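Uncharacterized protein (Bordetella bronchiseptica, PDB 4XG0) belongs to the DUF1537 family of kinases of acid-sugar catabolism, and probably phosphorylates a sugar acid with a nucleotide as phosphate donor. Local coordinates at residues 282-287 against 317-322; 274-279 against 412-417; 260-265 against 353-358; 293-298 against 340-345. All coordinates share one frame; numbering follows the deposited sequence.

Contact 1: residues 282-287 against 317-322; sequences ARTWAP and ALMLLA
Met319 N to Arg283 O, Trp285 N to Met319 O and Leu321 N to Trp285 O are all 2.8 Å bonds, and together they lace 283-285 to 317-321 in parallel register. The rung at the start is poorer: Arg283 N reaches Ala317 O at 3.2 Å with an N-H...O angle of only 138°. Where strand 283-285 has ended, a water donates to both Pro287 O and Leu321 O. Strand 283-285 is an outermost strand of the mixed sheet of the nucleotide-binding domain, and 317-321 ties it to strand 259-263, the next one in. The hydroxyl of Thr284 is satisfied on its own strand, OG1 meeting Ala282 O at 3.0 Å from above the carbonyl plane, while its methyl joins the packing. On that same face Met319 lies beside Thr284. The methionine chain stays extended until chi3 (69°) bends the methyl round, bringing CE to 3.5 Å from Thr284 CG2, a flexible apolar filler under helix 268-279. On the other face Leu318 CD2 lies 3.8 Å from Arg283 CB, the aliphatic root of an exposed side chain. Trp285 CB meets Leu320 CD2 there, while Pro287 CG sits over the centre of the indole, whose NE1 is bonded to Asn297.

Contact 2: residues 274-279 against 412-417; sequences AAALQQ and VLIRAA. With SO4 (sulfate ion), chain E.
Leu277 and Ile414 run alongside each other head to tail where helix 274-279 meets helix 412-417, and this pair makes the closest side-chain packing between them: Leu277 CD1 lies 3.7 Å from Ile414 CG1. Leu413 instead crosses Leu277 at about a right angle, its CB 4.2 Å from Leu277 CD2, so that the two branches of Leu277 touch successive residues of the facing helix. Ile414 starts off along the flank of its helix; with CG1 set opposite the carbonyl carbon (chi1 -67°) and chi2 extended, the chain swings across until CD1 rests 3.6 Å from Ala276 O and also touches Ala276 CB. A small residue suits position 276, since it lets the isoleucine come up to the backbone. Leu413 CD1 reaches to 4.0 Å from Ala274 N, likewise on the backbone, the CB of Ala274 pointing away from the facing helix. The segment axes approach to 8.5 Å at an angle of 58°. The exposed Arg415 takes no part in the helix contact; its NH2 and NH1 hydrogen-bond to O2 and O4 of a sulfate ion, the NH2 to O2 bond being 3.2 Å long and straight. Thr382 holds the same ion, which probably came from the crystallisation liquor. Beneath the leucines lie Val261, Val263 and Met319, an arrangement characteristic of a layered alpha/beta domain, in which two helices pack side by side on one face of a largely parallel sheet.

Contact 3: residues 260-265 against 353-358; sequences LVVVTS and AGVVAT
Leu260 and Val262 alternate with Gly354, Val356 and Thr358 in an unbroken ladder of backbone bonds: Leu260 N to Gly354 O at 2.9 Å, Val356 N to Leu260 O, Val262 N to Val356 O at 2.8 Å, and Thr358 N to Val262 O. Thr264 N closes it on Thr358 O at 2.8 Å, and Thr264 OG1, turned between its own backbone N and carbonyl carbon (chi1 60°), adds a weak bond to that oxygen. Beta-branched residues favour extended backbone and fill both faces. On one, Val261 and Val356 lie side by side, with Val261 CG2 4.1 Å from Val356 CB, and Val263 CG1 meets Thr358 CG2 in the same manner. The methyl of Thr358 serves the packing while its hydroxyl is bonded to Lys403 O. On the other face small Ala357 pairs with Val262. Leu413 and Ala416 press on the Val356 face, and Ala343 on the Leu260 and Val262 face. Strand 317-321 borders the far side of 260-263, placing this pair in the buried middle of a mixed sheet flanked by helices on both faces, the alpha/beta core of the nucleotide-binding domain.

Contact 4: residues 293-298 against 340-345; sequences ADDRNW and GELAAR
Asp295 OD1 is gripped by two arginines: Arg345 NH1 donates to it at 2.9 Å, and Arg338 of the same helix forms a second salt bridge. Helix 295-304 is thereby fastened to helix 334-349, which lies against one face of the mixed sheet in the alpha/beta nucleotide-binding domain. A second, weak bond joins Arg345 NH2 to Asp295 OD2 at 3.3 Å. Carboxylate and guanidinium are not coplanar, their planes standing 47° apart, although Asp295 CG lies in the guanidinium plane at its edge. Arginine suits the place because its guanidinium can give two N-H groups to the carboxylate; the indole edge of Trp298 at CD1 and NE1 abuts its face, the planes 78° apart, with no hydrogen bond between the donors NE1 and NH2. The bend at chi3 (52°) in the otherwise extended arginine chain turns the group between aspartate and indole. At the start of helix 295-304, Asp294 is the N-cap, accepting from Arg296 N, while Arg296 holds its carboxylate side-on through NE and NH2. Deeper in, Trp298 presents a broad apolar surface to Leu342. Leu342 CB lies over the six-membered part of the indole, with CD1 over the same face, near CE3 and CD2 of Trp298. The leucine ends in a CH-pi contact, CD2 standing 3.5 Å from the centroid of the five-membered ring of Trp298, almost on its normal.

Contacts 1 and 3 are adjacent strand pairs in the parallel part of one mixed sheet, joined where strand 317-321 bonds to 259-263, yet contact 3 is buried in the middle and almost wholly aliphatic, whereas contact 1 lies at an edge and admits threonine, arginine and a bridging water. Contacts 2 and 4 are helix pairings on opposite faces of that sheet, their centres about 21 Å apart and not touching. Contact 2 is buried and purely apolar between the helices, with Leu413 and Leu277 resting on the valines of contact 3. Contact 4, farther out and partly buried, combines a salt bridge with aromatic packing, and Trp285 of contact 1 stacks edge-to-face on its Trp298.

Contact 1: residues 282-287 against 317-322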
# COMPACT_ATOMS: atom_id res chain seq x y z
N ALA A 282 -11.20 -7.52 -13.32
CA ALA A 282 -10.23 -8.46 -13.85
C ALA A 282 -10.64 -9.01 -15.22
O ALA A 282 -11.75 -9.48 -15.41
CB ALA A 282 -9.99 -9.59 -12.89
N ARG A 283 -9.74 -8.92 -16.18
CA ARG A 283 -10.00 -9.52 -17.47
C ARG A 283 -9.95 -11.04 -17.33
O ARG A 283 -8.97 -11.60 -16.83
CB ARG A 283 -8.97 -9.03 -18.49
CG ARG A 283 -9.11 -7.53 -18.76
CD ARG A 283 -8.72 -7.14 -20.18
NE ARG A 283 -9.35 -5.88 -20.57
CZ ARG A 283 -8.80 -4.67 -20.43
NH1 ARG A 283 -9.48 -3.59 -20.80
NH2 ARG A 283 -7.59 -4.52 -19.92
N THR A 284 -11.01 -11.69 -17.79
CA THR A 284 -11.26 -13.07 -17.42
C THR A 284 -11.36 -14.01 -18.62
O THR A 284 -12.14 -13.77 -19.54
CB THR A 284 -12.55 -13.14 -16.58
OG1 THR A 284 -12.35 -12.42 -15.35
CG2 THR A 284 -12.93 -14.57 -16.26
N TRP A 285 -10.57 -15.07 -18.62
CA TRP A 285 -10.72 -16.14 -19.59
C TRP A 285 -11.53 -17.21 -18.90
O TRP A 285 -11.08 -17.79 -17.91
CB TRP A 285 -9.35 -16.70 -20.01
CG TRP A 285 -9.37 -17.61 -21.16
CD1 TRP A 285 -9.98 -17.40 -22.37
CD2 TRP A 285 -8.72 -18.89 -21.27
NE1 TRP A 285 -9.75 -18.47 -23.21
CE2 TRP A 285 -8.97 -19.39 -22.56
CE3 TRP A 285 -7.96 -19.66 -20.38
CZ2 TRP A 285 -8.49 -20.63 -22.99
CZ3 TRP A 285 -7.49 -20.89 -20.82
CH2 TRP A 285 -7.74 -21.35 -22.11
N ALA A 286 -12.75 -17.44 -19.40
CA ALA A 286 -13.63 -18.47 -18.87
C ALA A 286 -14.05 -19.43 -19.97
O ALA A 286 -15.19 -19.39 -20.44
CB ALA A 286 -14.87 -17.82 -18.24
N PRO A 287 -13.13 -20.31 -20.40
CA PRO A 287 -13.42 -21.22 -21.50
C PRO A 287 -14.29 -22.40 -21.13
O PRO A 287 -14.33 -22.80 -19.98
CB PRO A 287 -12.02 -21.72 -21.89
CG PRO A 287 -11.26 -21.71 -20.63
CD PRO A 287 -11.77 -20.47 -19.87
N ALA A 317 -5.41 -7.06 -13.04
CA ALA A 317 -5.47 -8.49 -12.81
C ALA A 317 -6.03 -9.21 -14.02
O ALA A 317 -6.90 -8.69 -14.71
CB ALA A 317 -6.33 -8.78 -11.59
N LEU A 318 -5.50 -10.40 -14.28
CA LEU A 318 -6.04 -11.32 -15.28
C LEU A 318 -6.52 -12.57 -14.53
O LEU A 318 -5.85 -12.99 -13.60
CB LEU A 318 -4.96 -11.71 -16.28
CG LEU A 318 -4.32 -10.54 -17.06
CD1 LEU A 318 -3.10 -11.01 -17.81
CD2 LEU A 318 -5.32 -9.95 -17.99
N MET A 319 -7.65 -13.14 -14.91
CA MET A 319 -8.14 -14.36 -14.28
C MET A 319 -8.40 -15.47 -15.29
O MET A 319 -9.03 -15.24 -16.31
CB MET A 319 -9.41 -14.11 -13.46
CG MET A 319 -9.91 -15.33 -12.70
SD MET A 319 -11.27 -14.92 -11.56
CE MET A 319 -12.54 -14.54 -12.75
N LEU A 320 -7.87 -16.66 -15.01
CA LEU A 320 -8.24 -17.88 -15.74
C LEU A 320 -9.18 -18.70 -14.89
O LEU A 320 -8.83 -19.12 -13.78
CB LEU A 320 -7.01 -18.71 -16.10
CG LEU A 320 -5.77 -17.92 -16.48
CD1 LEU A 320 -4.63 -18.87 -16.85
CD2 LEU A 320 -6.06 -17.00 -17.65
N LEU A 321 -10.39 -18.91 -15.40
CA LEU A 321 -11.44 -19.60 -14.68
C LEU A 321 -11.73 -21.00 -15.27
O LEU A 321 -12.11 -21.12 -16.44
CB LEU A 321 -12.70 -18.74 -14.72
CG LEU A 321 -13.91 -19.26 -13.91
CD1 LEU A 321 -13.48 -19.49 -12.46
CD2 LEU A 321 -15.07 -18.27 -14.01
N ALA A 322 -11.57 -22.04 -14.45
CA ALA A 322 -11.78 -23.41 -14.91
C ALA A 322 -13.24 -23.70 -15.14
O ALA A 322 -14.07 -23.28 -14.35
CB ALA A 322 -11.25 -24.39 -13.90
O HOH W 1 -14.52 -21.56 -17.46

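Contact 2: residues 274-279 against 412-417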
# COMPACT_ATOMS: atom_id res chain seq x y z
N ALA A 274 -14.41 -15.77 -7.66
CA ALA A 274 -14.03 -15.44 -9.04
C ALA A 274 -15.00 -14.40 -9.61
O ALA A 274 -14.59 -13.40 -10.22
CB ALA A 274 -14.02 -16.69 -9.92
N ALA A 275 -16.27 -14.62 -9.39
CA ALA A 275 -17.29 -13.68 -9.85
C ALA A 275 -17.00 -12.28 -9.32
O ALA A 275 -17.07 -11.30 -10.06
CB ALA A 275 -18.67 -14.13 -9.44
N ALA A 276 -16.65 -12.18 -8.04
CA ALA A 276 -16.35 -10.88 -7.44
C ALA A 276 -15.13 -10.20 -8.06
O ALA A 276 -15.15 -8.99 -8.29
CB ALA A 276 -16.16 -11.02 -5.93
N LEU A 277 -14.07 -10.97 -8.33
CA LEU A 277 -12.87 -10.44 -8.95
C LEU A 277 -13.18 -9.98 -10.37
O LEU A 277 -12.72 -8.92 -10.80
CB LEU A 277 -11.75 -11.46 -8.94
CG LEU A 277 -10.45 -11.05 -9.61
CD1 LEU A 277 -9.91 -9.79 -8.98
CD2 LEU A 277 -9.45 -12.16 -9.53
N GLN A 278 -14.00 -10.75 -11.09
CA GLN A 278 -14.44 -10.32 -12.41
C GLN A 278 -15.24 -8.99 -12.31
O GLN A 278 -14.98 -8.06 -13.07
CB GLN A 278 -15.28 -11.40 -13.09
CG GLN A 278 -15.47 -11.15 -14.57
CD GLN A 278 -16.01 -12.36 -15.32
OE1 GLN A 278 -16.25 -13.42 -14.74
NE2 GLN A 278 -16.18 -12.21 -16.63
N GLN A 279 -16.19 -8.93 -11.37
CA GLN A 279 -17.00 -7.73 -11.07
C GLN A 279 -16.09 -6.52 -10.89
O GLN A 279 -16.42 -5.41 -11.30
CB GLN A 279 -17.77 -7.89 -9.76
CG GLN A 279 -19.22 -8.33 -9.80
CD GLN A 279 -19.99 -7.89 -8.53
OE1 GLN A 279 -19.40 -7.58 -7.47
NE2 GLN A 279 -21.30 -7.85 -8.64
N VAL A 412 -11.84 -12.38 -1.28
CA VAL A 412 -10.49 -12.86 -0.94
C VAL A 412 -9.52 -12.87 -2.11
O VAL A 412 -8.32 -12.63 -1.90
CB VAL A 412 -10.49 -14.23 -0.25
CG1 VAL A 412 -10.83 -15.34 -1.22
CG2 VAL A 412 -9.11 -14.48 0.38
N LEU A 413 -9.98 -13.09 -3.35
CA LEU A 413 -9.03 -13.09 -4.47
C LEU A 413 -8.65 -11.64 -4.84
O LEU A 413 -7.52 -11.38 -5.25
CB LEU A 413 -9.56 -13.83 -5.68
CG LEU A 413 -9.88 -15.32 -5.46
CD1 LEU A 413 -10.57 -15.91 -6.69
CD2 LEU A 413 -8.64 -16.09 -5.16
N ILE A 414 -9.60 -10.72 -4.68
CA ILE A 414 -9.33 -9.31 -4.87
C ILE A 414 -8.25 -8.88 -3.87
O ILE A 414 -7.23 -8.26 -4.23
CB ILE A 414 -10.61 -8.48 -4.68
CG1 ILE A 414 -11.59 -8.80 -5.80
CG2 ILE A 414 -10.30 -7.00 -4.67
CD1 ILE A 414 -13.00 -8.31 -5.52
N ARG A 415 -8.47 -9.24 -2.62
CA ARG A 415 -7.52 -8.94 -1.56
C ARG A 415 -6.14 -9.56 -1.83
O ARG A 415 -5.13 -8.94 -1.54
CB ARG A 415 -8.04 -9.40 -0.21
CG ARG A 415 -9.25 -8.59 0.30
CD ARG A 415 -9.69 -9.07 1.71
NE ARG A 415 -8.65 -8.85 2.72
CZ ARG A 415 -8.60 -9.44 3.91
NH1 ARG A 415 -9.53 -10.32 4.28
NH2 ARG A 415 -7.60 -9.16 4.75
N ALA A 416 -6.12 -10.79 -2.32
CA ALA A 416 -4.86 -11.51 -2.66
C ALA A 416 -4.07 -10.79 -3.71
O ALA A 416 -2.86 -10.57 -3.53
CB ALA A 416 -5.15 -12.91 -3.11
N ALA A 417 -4.73 -10.40 -4.79
CA ALA A 417 -4.05 -9.65 -5.84
C ALA A 417 -3.52 -8.34 -5.31
O ALA A 417 -2.38 -7.95 -5.58
CB ALA A 417 -4.99 -9.42 -7.01
S SO4 E . -8.84 -10.47 8.16
O1 SO4 E . -9.31 -9.08 8.06
O2 SO4 E . -7.49 -10.57 7.60
O3 SO4 E . -8.83 -10.91 9.56
O4 SO4 E . -9.74 -11.35 7.39

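Contact 3: residues 260-265 against 353-358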
# COMPACT_ATOMS: atom_id res chain seq x y z
N LEU A 260 -1.81 -12.46 -12.04
CA LEU A 260 -2.55 -13.52 -12.68
C LEU A 260 -3.23 -14.39 -11.62
O LEU A 260 -2.58 -14.90 -10.74
CB LEU A 260 -1.56 -14.40 -13.48
CG LEU A 260 -2.21 -15.55 -14.23
CD1 LEU A 260 -3.22 -15.04 -15.25
CD2 LEU A 260 -1.13 -16.37 -14.93
N VAL A 261 -4.55 -14.56 -11.72
CA VAL A 261 -5.31 -15.38 -10.81
C VAL A 261 -5.88 -16.62 -11.51
O VAL A 261 -6.55 -16.52 -12.52
CB VAL A 261 -6.45 -14.57 -10.18
CG1 VAL A 261 -7.22 -15.39 -9.17
CG2 VAL A 261 -5.89 -13.30 -9.58
N VAL A 262 -5.58 -17.81 -10.96
CA VAL A 262 -5.95 -19.05 -11.58
C VAL A 262 -6.91 -19.75 -10.63
O VAL A 262 -6.57 -20.02 -9.46
CB VAL A 262 -4.74 -19.94 -11.87
CG1 VAL A 262 -5.18 -21.19 -12.55
CG2 VAL A 262 -3.76 -19.17 -12.73
N VAL A 263 -8.11 -19.98 -11.12
CA VAL A 263 -9.18 -20.57 -10.31
C VAL A 263 -9.62 -21.87 -10.94
O VAL A 263 -10.29 -21.87 -11.96
CB VAL A 263 -10.40 -19.63 -10.22
CG1 VAL A 263 -11.46 -20.21 -9.28
CG2 VAL A 263 -9.96 -18.26 -9.78
N THR A 264 -9.24 -22.97 -10.31
CA THR A 264 -9.58 -24.30 -10.80
C THR A 264 -10.66 -24.97 -9.98
O THR A 264 -11.23 -26.00 -10.40
CB THR A 264 -8.34 -25.22 -10.80
OG1 THR A 264 -7.84 -25.32 -9.47
CG2 THR A 264 -7.27 -24.66 -11.68
N SER A 265 -10.98 -24.41 -8.82
CA SER A 265 -11.92 -25.05 -7.92
C SER A 265 -13.34 -24.96 -8.46
O SER A 265 -13.69 -23.98 -9.13
CB SER A 265 -11.88 -24.40 -6.54
OG SER A 265 -12.61 -25.16 -5.62
N ALA A 353 3.10 -9.62 -12.11
CA ALA A 353 3.49 -9.16 -10.81
C ALA A 353 3.47 -10.27 -9.77
O ALA A 353 4.12 -10.16 -8.75
CB ALA A 353 2.55 -8.02 -10.38
N GLY A 354 2.71 -11.33 -10.06
CA GLY A 354 2.53 -12.48 -9.20
C GLY A 354 1.39 -13.36 -9.69
O GLY A 354 0.70 -13.02 -10.66
N VAL A 355 1.21 -14.48 -9.00
CA VAL A 355 0.16 -15.43 -9.28
C VAL A 355 -0.58 -15.76 -8.01
O VAL A 355 0.00 -15.86 -6.93
CB VAL A 355 0.73 -16.74 -9.85
CG1 VAL A 355 -0.42 -17.72 -10.19
CG2 VAL A 355 1.53 -16.46 -11.05
N VAL A 356 -1.90 -15.90 -8.14
CA VAL A 356 -2.74 -16.38 -7.07
C VAL A 356 -3.42 -17.65 -7.58
O VAL A 356 -3.93 -17.70 -8.71
CB VAL A 356 -3.85 -15.33 -6.72
CG1 VAL A 356 -4.72 -15.86 -5.63
CG2 VAL A 356 -3.25 -14.01 -6.33
N ALA A 357 -3.39 -18.72 -6.80
CA ALA A 357 -3.95 -19.98 -7.27
C ALA A 357 -4.85 -20.58 -6.22
O ALA A 357 -4.50 -20.69 -5.04
CB ALA A 357 -2.83 -20.98 -7.65
N THR A 358 -6.05 -20.95 -6.65
CA THR A 358 -6.99 -21.67 -5.80
C THR A 358 -7.80 -22.67 -6.65
O THR A 358 -8.07 -22.40 -7.82
CB THR A 358 -7.93 -20.67 -5.07
OG1 THR A 358 -8.62 -21.34 -4.00
CG2 THR A 358 -8.97 -20.11 -6.00

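Contact 4: residues 293-298 against 340-345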
# COMPACT_ATOMS: atom_id res chain seq x y z
N ALA A 293 -9.18 -27.09 -24.10
CA ALA A 293 -8.29 -28.04 -24.77
C ALA A 293 -7.83 -27.57 -26.15
O ALA A 293 -7.09 -28.28 -26.82
CB ALA A 293 -8.96 -29.42 -24.87
N ASP A 294 -8.27 -26.39 -26.57
CA ASP A 294 -8.01 -25.87 -27.91
C ASP A 294 -7.00 -24.73 -27.84
O ASP A 294 -7.30 -23.64 -27.33
CB ASP A 294 -9.32 -25.37 -28.51
CG ASP A 294 -9.20 -25.05 -29.99
OD1 ASP A 294 -8.07 -24.84 -30.48
OD2 ASP A 294 -10.26 -25.01 -30.67
N ASP A 295 -5.78 -24.97 -28.29
CA ASP A 295 -4.73 -24.01 -28.00
C ASP A 295 -4.99 -22.72 -28.78
O ASP A 295 -4.51 -21.65 -28.39
CB ASP A 295 -3.34 -24.56 -28.29
CG ASP A 295 -2.26 -23.84 -27.50
OD1 ASP A 295 -2.34 -23.81 -26.24
OD2 ASP A 295 -1.32 -23.32 -28.14
N ARG A 296 -5.75 -22.84 -29.86
CA ARG A 296 -6.13 -21.66 -30.66
C ARG A 296 -6.95 -20.67 -29.85
O ARG A 296 -6.80 -19.45 -30.00
CB ARG A 296 -6.90 -22.10 -31.90
CG ARG A 296 -5.98 -22.80 -32.91
CD ARG A 296 -6.75 -23.46 -34.02
NE ARG A 296 -7.72 -24.41 -33.48
CZ ARG A 296 -8.45 -25.24 -34.22
NH1 ARG A 296 -8.32 -25.25 -35.54
NH2 ARG A 296 -9.30 -26.06 -33.63
N ASN A 297 -7.82 -21.18 -28.98
CA ASN A 297 -8.65 -20.32 -28.14
C ASN A 297 -7.77 -19.58 -27.12
O ASN A 297 -7.94 -18.38 -26.87
CB ASN A 297 -9.72 -21.17 -27.44
CG ASN A 297 -10.82 -20.34 -26.80
OD1 ASN A 297 -10.68 -19.84 -25.68
ND2 ASN A 297 -11.96 -20.24 -27.49
N TRP A 298 -6.80 -20.28 -26.54
CA TRP A 298 -5.85 -19.67 -25.60
C TRP A 298 -5.06 -18.57 -26.30
O TRP A 298 -4.98 -17.44 -25.80
CB TRP A 298 -4.87 -20.72 -25.08
CG TRP A 298 -3.67 -20.14 -24.34
CD1 TRP A 298 -2.36 -20.16 -24.76
CD2 TRP A 298 -3.66 -19.49 -23.07
NE1 TRP A 298 -1.56 -19.55 -23.84
CE2 TRP A 298 -2.33 -19.14 -22.78
CE3 TRP A 298 -4.66 -19.17 -22.13
CZ2 TRP A 298 -1.97 -18.49 -21.62
CZ3 TRP A 298 -4.30 -18.53 -20.99
CH2 TRP A 298 -2.96 -18.18 -20.74
N GLY A 340 -2.79 -24.82 -15.42
CA GLY A 340 -1.48 -24.62 -14.84
C GLY A 340 -0.44 -24.38 -15.90
O GLY A 340 0.40 -23.48 -15.78
N GLU A 341 -0.48 -25.20 -16.94
CA GLU A 341 0.50 -25.05 -18.02
C GLU A 341 0.32 -23.71 -18.72
O GLU A 341 1.32 -23.03 -19.01
CB GLU A 341 0.38 -26.19 -19.02
CG GLU A 341 0.95 -27.50 -18.48
CD GLU A 341 2.12 -28.02 -19.31
OE1 GLU A 341 1.87 -28.56 -20.42
OE2 GLU A 341 3.28 -27.90 -18.86
N LEU A 342 -0.93 -23.33 -19.02
CA LEU A 342 -1.17 -22.04 -19.70
C LEU A 342 -0.76 -20.82 -18.82
O LEU A 342 -0.13 -19.87 -19.30
CB LEU A 342 -2.64 -21.94 -20.12
CG LEU A 342 -3.07 -23.02 -21.14
CD1 LEU A 342 -4.55 -22.95 -21.47
CD2 LEU A 342 -2.25 -22.92 -22.43
N ALA A 343 -1.11 -20.87 -17.54
CA ALA A 343 -0.72 -19.81 -16.63
C ALA A 343 0.79 -19.64 -16.69
O ALA A 343 1.29 -18.51 -16.73
CB ALA A 343 -1.16 -20.12 -15.21
N ALA A 344 1.51 -20.75 -16.69
CA ALA A 344 2.99 -20.68 -16.71
C ALA A 344 3.48 -20.09 -18.00
O ALA A 344 4.43 -19.27 -18.00
CB ALA A 344 3.61 -22.06 -16.50
N ARG A 345 2.89 -20.50 -19.11
CA ARG A 345 3.28 -19.93 -20.39
C ARG A 345 3.13 -18.40 -20.38
O ARG A 345 3.99 -17.66 -20.89
CB ARG A 345 2.51 -20.56 -21.53
CG ARG A 345 3.06 -21.90 -21.99
CD ARG A 345 2.12 -22.64 -22.94
NE ARG A 345 1.68 -21.83 -24.08
CZ ARG A 345 0.75 -22.23 -24.96
NH1 ARG A 345 0.19 -23.40 -24.82
NH2 ARG A 345 0.39 -21.44 -25.97